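Local coordinates for protein abietadiene synthase, chloroplastic (Abies grandis, PDB 3S9V) that is a mainly helical member of the terpene synthase family, with an N-terminal terpene synthase domain and a metal-binding domain, at residues Glu181-Lys186 / Leu209-Asp214; Pro199-Tyr204 / Leu356-Arg361. All coordinates share one frame; numbering follows the deposited sequence.

How the contacts relate
The loop between helix 192-197 and helix 215-219 serves both contacts: contact 1 uses the far end of that loop, 209-214, and contact 2 its start, 199-204. The segments alternate along the chain, in the order 181-186, 199-204, 209-214, 356-361. The contact centres lie about 17 Å apart, and the two meet where Leu209 CD1 of contact 1 packs at 3.8 Å from Leu202 O of contact 2. Contact 1 joins this loop to the nearby helix 174-187. Contact 2 reaches 152 residues along the chain to the loop before helix 363-373, so the same connecting loop takes part in a local and a long-range contact.

Contact 1. Residues Glu181-Lys186 / Leu209-Asp214; sequences EKREAK and LQEIVD
Arg183, on the last turns of helix 174-187, reaches across to Glu211 in the loop that leads to helix 215-219. Its CB already heads for that loop. CG stands anti to the backbone N (chi1 167°), and the chain then runs fully extended to NE, with the side chain lying against Pro156 and Ala157 of helix 151-164. NE is bonded to the carbonyl oxygen of Ile153 in the same helix, a tie that limits how far the guanidinium can turn. CZ stays 4.0 Å from Glu211 OE1. At the tip, Arg183 NH2 forms a salt bridge with Glu211 OE1 at 2.8 Å; the oxygen lies at the edge of the guanidinium and in its plane, but the N-H points off line, at 130°, so the hydrogen-bond component is weak. The same NH2 bonds to the carbonyl oxygen of Gly208. Here, in the mainly helical fold of a terpene synthase, an arginine buried between helices ties a loop to both of them. Glu211 OE2 also lies nearer to Arg183 NH2 (3.4 Å) than to Arg183 NH1; NH1 turns instead to Glu184 OE2, in a long salt bridge of 3.8 Å, giving a three-residue charge network. The carboxylate of Glu211 is turned 37° from the guanidinium plane, brought there by a chain that bends at chi2. Glu211 OE2 and Glu184 OE2 remain 6.3 Å apart, and the arginine between them probably offsets their like charge. Leu209, two residues before Glu211, packs on Ile153 and Leu187.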
loop_
_atom_site.group_PDB
_atom_site.type_symbol
_atom_site.label_atom_id
_atom_site.label_comp_id
_atom_site.label_asym_id
_atom_site.label_seq_id
_atom_site.Cartn_x
_atom_site.Cartn_y
_atom_site.Cartn_z
ATOM N N GLU A 181 16.688 36.952 -11.480
ATOM C CA GLU A 181 15.624 37.942 -11.375
ATOM C C GLU A 181 14.387 37.341 -10.709
ATOM O O GLU A 181 13.733 37.991 -9.885
ATOM C CB GLU A 181 15.256 38.466 -12.765
ATOM C CG GLU A 181 14.103 39.459 -12.771
ATOM C CD GLU A 181 13.665 39.840 -14.176
ATOM O OE1 GLU A 181 12.695 40.620 -14.307
ATOM O OE2 GLU A 181 14.292 39.359 -15.146
ATOM N N LYS A 182 14.073 36.097 -11.066
ATOM C CA LYS A 182 12.910 35.418 -10.512
ATOM C C LYS A 182 13.090 35.131 -9.027
ATOM O O LYS A 182 12.137 35.218 -8.257
ATOM C CB LYS A 182 12.643 34.110 -11.261
ATOM C CG LYS A 182 11.357 33.429 -10.832
ATOM C CD LYS A 182 11.123 32.119 -11.574
ATOM C CE LYS A 182 9.852 31.429 -11.077
ATOM N NZ LYS A 182 9.601 30.128 -11.759
ATOM N N ARG A 183 14.310 34.781 -8.628
ATOM C CA ARG A 183 14.591 34.499 -7.225
ATOM C C ARG A 183 14.358 35.766 -6.419
ATOM O O ARG A 183 13.770 35.728 -5.337
ATOM C CB ARG A 183 16.042 34.040 -7.041
ATOM C CG ARG A 183 16.513 34.032 -5.586
ATOM C CD ARG A 183 17.948 33.538 -5.459
ATOM N NE ARG A 183 18.429 33.571 -4.078
ATOM C CZ ARG A 183 18.828 34.672 -3.449
ATOM N NH1 ARG A 183 18.814 35.844 -4.072
ATOM N NH2 ARG A 183 19.231 34.603 -2.189
ATOM N N GLU A 184 14.818 36.892 -6.956
ATOM C CA GLU A 184 14.663 38.167 -6.276
ATOM C C GLU A 184 13.190 38.503 -6.075
ATOM O O GLU A 184 12.804 39.021 -5.028
ATOM C CB GLU A 184 15.339 39.283 -7.071
ATOM C CG GLU A 184 15.856 40.404 -6.192
ATOM C CD GLU A 184 17.119 40.013 -5.445
ATOM O OE1 GLU A 184 17.480 40.711 -4.471
ATOM O OE2 GLU A 184 17.757 39.014 -5.843
ATOM N N ALA A 185 12.369 38.207 -7.078
ATOM C CA ALA A 185 10.937 38.479 -7.002
ATOM C C ALA A 185 10.225 37.452 -6.124
ATOM O O ALA A 185 9.039 37.593 -5.816
ATOM C CB ALA A 185 10.333 38.476 -8.394
ATOM N N LYS A 186 10.956 36.417 -5.728
ATOM C CA LYS A 186 10.401 35.360 -4.891
ATOM C C LYS A 186 10.714 35.662 -3.427
ATOM O O LYS A 186 9.895 35.424 -2.543
ATOM C CB LYS A 186 11.003 34.011 -5.299
ATOM C CG LYS A 186 10.328 32.782 -4.701
ATOM C CD LYS A 186 10.901 31.506 -5.317
ATOM C CE LYS A 186 10.257 30.252 -4.739
ATOM N NZ LYS A 186 10.833 29.010 -5.328
ATOM N N LEU A 209 19.040 31.811 1.505
ATOM C CA LEU A 209 18.263 32.922 2.057
ATOM C C LEU A 209 19.095 33.733 3.049
ATOM O O LEU A 209 18.566 34.558 3.792
ATOM C CB LEU A 209 17.028 32.374 2.772
ATOM C CG LEU A 209 16.150 31.438 1.950
ATOM C CD1 LEU A 209 15.240 30.671 2.883
ATOM C CD2 LEU A 209 15.350 32.234 0.921
ATOM N N GLN A 210 20.399 33.488 3.051
ATOM C CA GLN A 210 21.332 34.157 3.950
ATOM C C GLN A 210 21.336 35.683 3.933
ATOM O O GLN A 210 21.821 36.305 4.874
ATOM C CB GLN A 210 22.753 33.689 3.660
ATOM C CG GLN A 210 22.960 32.204 3.760
ATOM C CD GLN A 210 24.394 31.834 3.508
ATOM O OE1 GLN A 210 25.278 32.195 4.280
ATOM N NE2 GLN A 210 24.640 31.115 2.419
ATOM N N GLU A 211 20.831 36.295 2.870
ATOM C CA GLU A 211 20.832 37.751 2.805
ATOM C C GLU A 211 19.545 38.374 3.342
ATOM O O GLU A 211 19.516 39.567 3.644
ATOM C CB GLU A 211 21.046 38.237 1.363
ATOM C CG GLU A 211 22.118 37.508 0.572
ATOM C CD GLU A 211 21.527 36.554 -0.460
ATOM O OE1 GLU A 211 20.771 35.639 -0.061
ATOM O OE2 GLU A 211 21.814 36.717 -1.670
ATOM N N ILE A 212 18.485 37.585 3.483
ATOM C CA ILE A 212 17.225 38.157 3.949
ATOM C C ILE A 212 16.662 37.606 5.249
ATOM O O ILE A 212 15.546 37.954 5.629
ATOM C CB ILE A 212 16.119 37.994 2.885
ATOM C CG1 ILE A 212 15.601 36.550 2.894
ATOM C CG2 ILE A 212 16.670 38.360 1.508
ATOM C CD1 ILE A 212 14.414 36.308 1.992
ATOM N N VAL A 213 17.420 36.775 5.949
ATOM C CA VAL A 213 16.894 36.181 7.165
ATOM C C VAL A 213 17.398 36.791 8.487
ATOM O O VAL A 213 18.520 37.292 8.566
ATOM C CB VAL A 213 17.153 34.648 7.126
ATOM C CG1 VAL A 213 18.568 34.325 7.592
ATOM C CG2 VAL A 213 16.122 33.934 7.942
ATOM N N ASP A 214 16.540 36.776 9.510
ATOM C CA ASP A 214 16.889 37.287 10.847
ATOM C C ASP A 214 17.396 36.073 11.618
ATOM O O ASP A 214 16.603 35.316 12.172
ATOM C CB ASP A 214 15.654 37.850 11.561
ATOM C CG ASP A 214 15.975 38.398 12.951
ATOM O OD1 ASP A 214 16.886 37.858 13.614
ATOM O OD2 ASP A 214 15.305 39.359 13.391
#

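Contact 2. Residues Pro199-Tyr204 / Leu356-Arg361; sequences PTTLLY and LGQTQR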
loop_
_atom_site.group_PDB
_atom_site.type_symbol
_atom_site.label_atom_id
_atom_site.label_comp_id
_atom_site.label_asym_id
_atom_site.label_seq_id
_atom_site.Cartn_x
_atom_site.Cartn_y
_atom_site.Cartn_z
ATOM N N PRO A 199 8.751 25.904 12.287
ATOM C CA PRO A 199 9.710 25.362 11.322
ATOM C C PRO A 199 8.929 25.024 10.052
ATOM O O PRO A 199 7.821 24.493 10.128
ATOM C CB PRO A 199 10.239 24.108 12.022
ATOM C CG PRO A 199 10.074 24.425 13.495
ATOM C CD PRO A 199 8.726 25.102 13.526
ATOM N N THR A 200 9.480 25.354 8.891
ATOM C CA THR A 200 8.806 25.058 7.632
ATOM C C THR A 200 9.857 24.579 6.653
ATOM O O THR A 200 11.048 24.711 6.926
ATOM C CB THR A 200 8.112 26.304 7.041
ATOM O OG1 THR A 200 9.102 27.278 6.687
ATOM C CG2 THR A 200 7.138 26.911 8.052
ATOM N N THR A 201 9.434 24.041 5.512
ATOM C CA THR A 201 10.401 23.547 4.540
ATOM C C THR A 201 11.302 24.638 3.950
ATOM O O THR A 201 12.246 24.340 3.220
ATOM C CB THR A 201 9.715 22.754 3.415
ATOM O OG1 THR A 201 8.783 23.589 2.723
ATOM C CG2 THR A 201 8.981 21.547 4.003
ATOM N N LEU A 202 11.022 25.902 4.265
ATOM C CA LEU A 202 11.878 26.986 3.787
ATOM C C LEU A 202 13.250 26.820 4.452
ATOM O O LEU A 202 14.288 27.116 3.858
ATOM C CB LEU A 202 11.293 28.351 4.166
ATOM C CG LEU A 202 10.174 28.907 3.289
ATOM C CD1 LEU A 202 9.484 30.056 4.014
ATOM C CD2 LEU A 202 10.746 29.362 1.958
ATOM N N LEU A 203 13.240 26.339 5.691
ATOM C CA LEU A 203 14.475 26.120 6.451
ATOM C C LEU A 203 15.370 25.061 5.815
ATOM O O LEU A 203 16.552 24.952 6.149
ATOM C CB LEU A 203 14.145 25.703 7.887
ATOM C CG LEU A 203 13.325 26.723 8.677
ATOM C CD1 LEU A 203 12.999 26.160 10.047
ATOM C CD2 LEU A 203 14.099 28.021 8.788
ATOM N N TYR A 204 14.796 24.274 4.910
ATOM C CA TYR A 204 15.530 23.225 4.219
ATOM C C TYR A 204 16.565 23.836 3.289
ATOM O O TYR A 204 17.526 23.176 2.898
ATOM C CB TYR A 204 14.545 22.363 3.423
ATOM C CG TYR A 204 15.135 21.167 2.720
ATOM C CD1 TYR A 204 15.042 21.039 1.335
ATOM C CD2 TYR A 204 15.732 20.128 3.437
ATOM C CE1 TYR A 204 15.520 19.909 0.680
ATOM C CE2 TYR A 204 16.220 18.990 2.789
ATOM C CZ TYR A 204 16.109 18.888 1.408
ATOM O OH TYR A 204 16.590 17.774 0.749
ATOM N N LEU A 356 1.863 21.132 7.162
ATOM C CA LEU A 356 0.940 22.044 7.821
ATOM C C LEU A 356 1.251 23.458 7.327
ATOM O O LEU A 356 2.417 23.837 7.200
ATOM C CB LEU A 356 1.105 21.955 9.349
ATOM C CG LEU A 356 0.265 22.887 10.240
ATOM C CD1 LEU A 356 0.163 22.308 11.640
ATOM C CD2 LEU A 356 0.887 24.275 10.300
ATOM N N GLY A 357 0.208 24.218 7.018
ATOM C CA GLY A 357 0.395 25.585 6.563
ATOM C C GLY A 357 0.955 25.804 5.168
ATOM O O GLY A 357 1.443 26.894 4.870
ATOM N N GLN A 358 0.895 24.789 4.312
ATOM C CA GLN A 358 1.390 24.917 2.943
ATOM C C GLN A 358 0.385 24.324 1.972
ATOM O O GLN A 358 -0.505 23.582 2.377
ATOM C CB GLN A 358 2.731 24.208 2.793
ATOM C CG GLN A 358 3.883 24.913 3.475
ATOM C CD GLN A 358 5.203 24.208 3.242
ATOM O OE1 GLN A 358 5.506 23.795 2.118
ATOM N NE2 GLN A 358 6.000 24.072 4.300
ATOM N N THR A 359 0.532 24.653 0.691
ATOM C CA THR A 359 -0.369 24.163 -0.355
ATOM C C THR A 359 0.294 23.066 -1.180
ATOM O O THR A 359 -0.280 22.569 -2.150
ATOM C CB THR A 359 -0.780 25.313 -1.313
ATOM O OG1 THR A 359 -1.437 26.342 -0.565
ATOM C CG2 THR A 359 -1.732 24.811 -2.396
ATOM N N GLN A 360 1.502 22.683 -0.789
ATOM C CA GLN A 360 2.234 21.662 -1.519
ATOM C C GLN A 360 1.711 20.238 -1.303
ATOM O O GLN A 360 1.318 19.864 -0.197
ATOM C CB GLN A 360 3.713 21.714 -1.139
ATOM C CG GLN A 360 4.591 20.744 -1.905
ATOM C CD GLN A 360 5.942 20.559 -1.249
ATOM O OE1 GLN A 360 6.646 21.531 -0.964
ATOM N NE2 GLN A 360 6.316 19.306 -1.006
ATOM N N ARG A 361 1.714 19.463 -2.384
ATOM C CA ARG A 361 1.297 18.065 -2.384
ATOM C C ARG A 361 1.479 17.516 -3.794
ATOM O O ARG A 361 1.484 18.277 -4.768
ATOM C CB ARG A 361 -0.166 17.921 -1.960
ATOM C CG ARG A 361 -1.172 18.567 -2.902
ATOM C CD ARG A 361 -2.583 18.377 -2.389
ATOM N NE ARG A 361 -3.545 19.165 -3.150
ATOM C CZ ARG A 361 -4.850 19.189 -2.898
ATOM N NH1 ARG A 361 -5.348 18.467 -1.902
ATOM N NH2 ARG A 361 -5.656 19.937 -3.641
#
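The hydroxyl oxygen Thr201 OG1 accepts a hydrogen bond from Gln358 NE2 at 3.2 Å, with an N-H...O angle of 140°. The bond is moderately bent, and the oxygen sits 20° out of the glutamine amide plane. Gln358 can span the gap because chi1 of -72° turns CG away from the carbonyl carbon and next to the backbone N, and the chain is stretched out beyond CG. The amide nitrogen arrives at the corner between two threonines: Gln358 NE2 is 4.0 Å from Thr201 CB and 3.9 Å from Thr201 CG2, while Thr200 CB touches the same nitrogen at 4.1 Å. The threonine carbons thus flank the amide tip while the hydroxyl oxygen accepts its N-H. Thr201 also packs on Phe355, just ahead of the second segment, so its side chain meets that loop at more than one point. On its own side, Thr200 OG1 receives a weak hydrogen bond from Leu202 N at 3.4 Å, and Tyr204 N bonds to Thr201 O at 3.1 Å within the 3-10 segment. Further along, Tyr204 makes a cation-pi contact with Lys450, whose NZ also bonds to the tyrosine carbonyl oxygen. What results is a partly exposed loop-to-loop bridge, in which one glutamine reaches the start of a 3-10 segment headed by a weakly bonded ST turn.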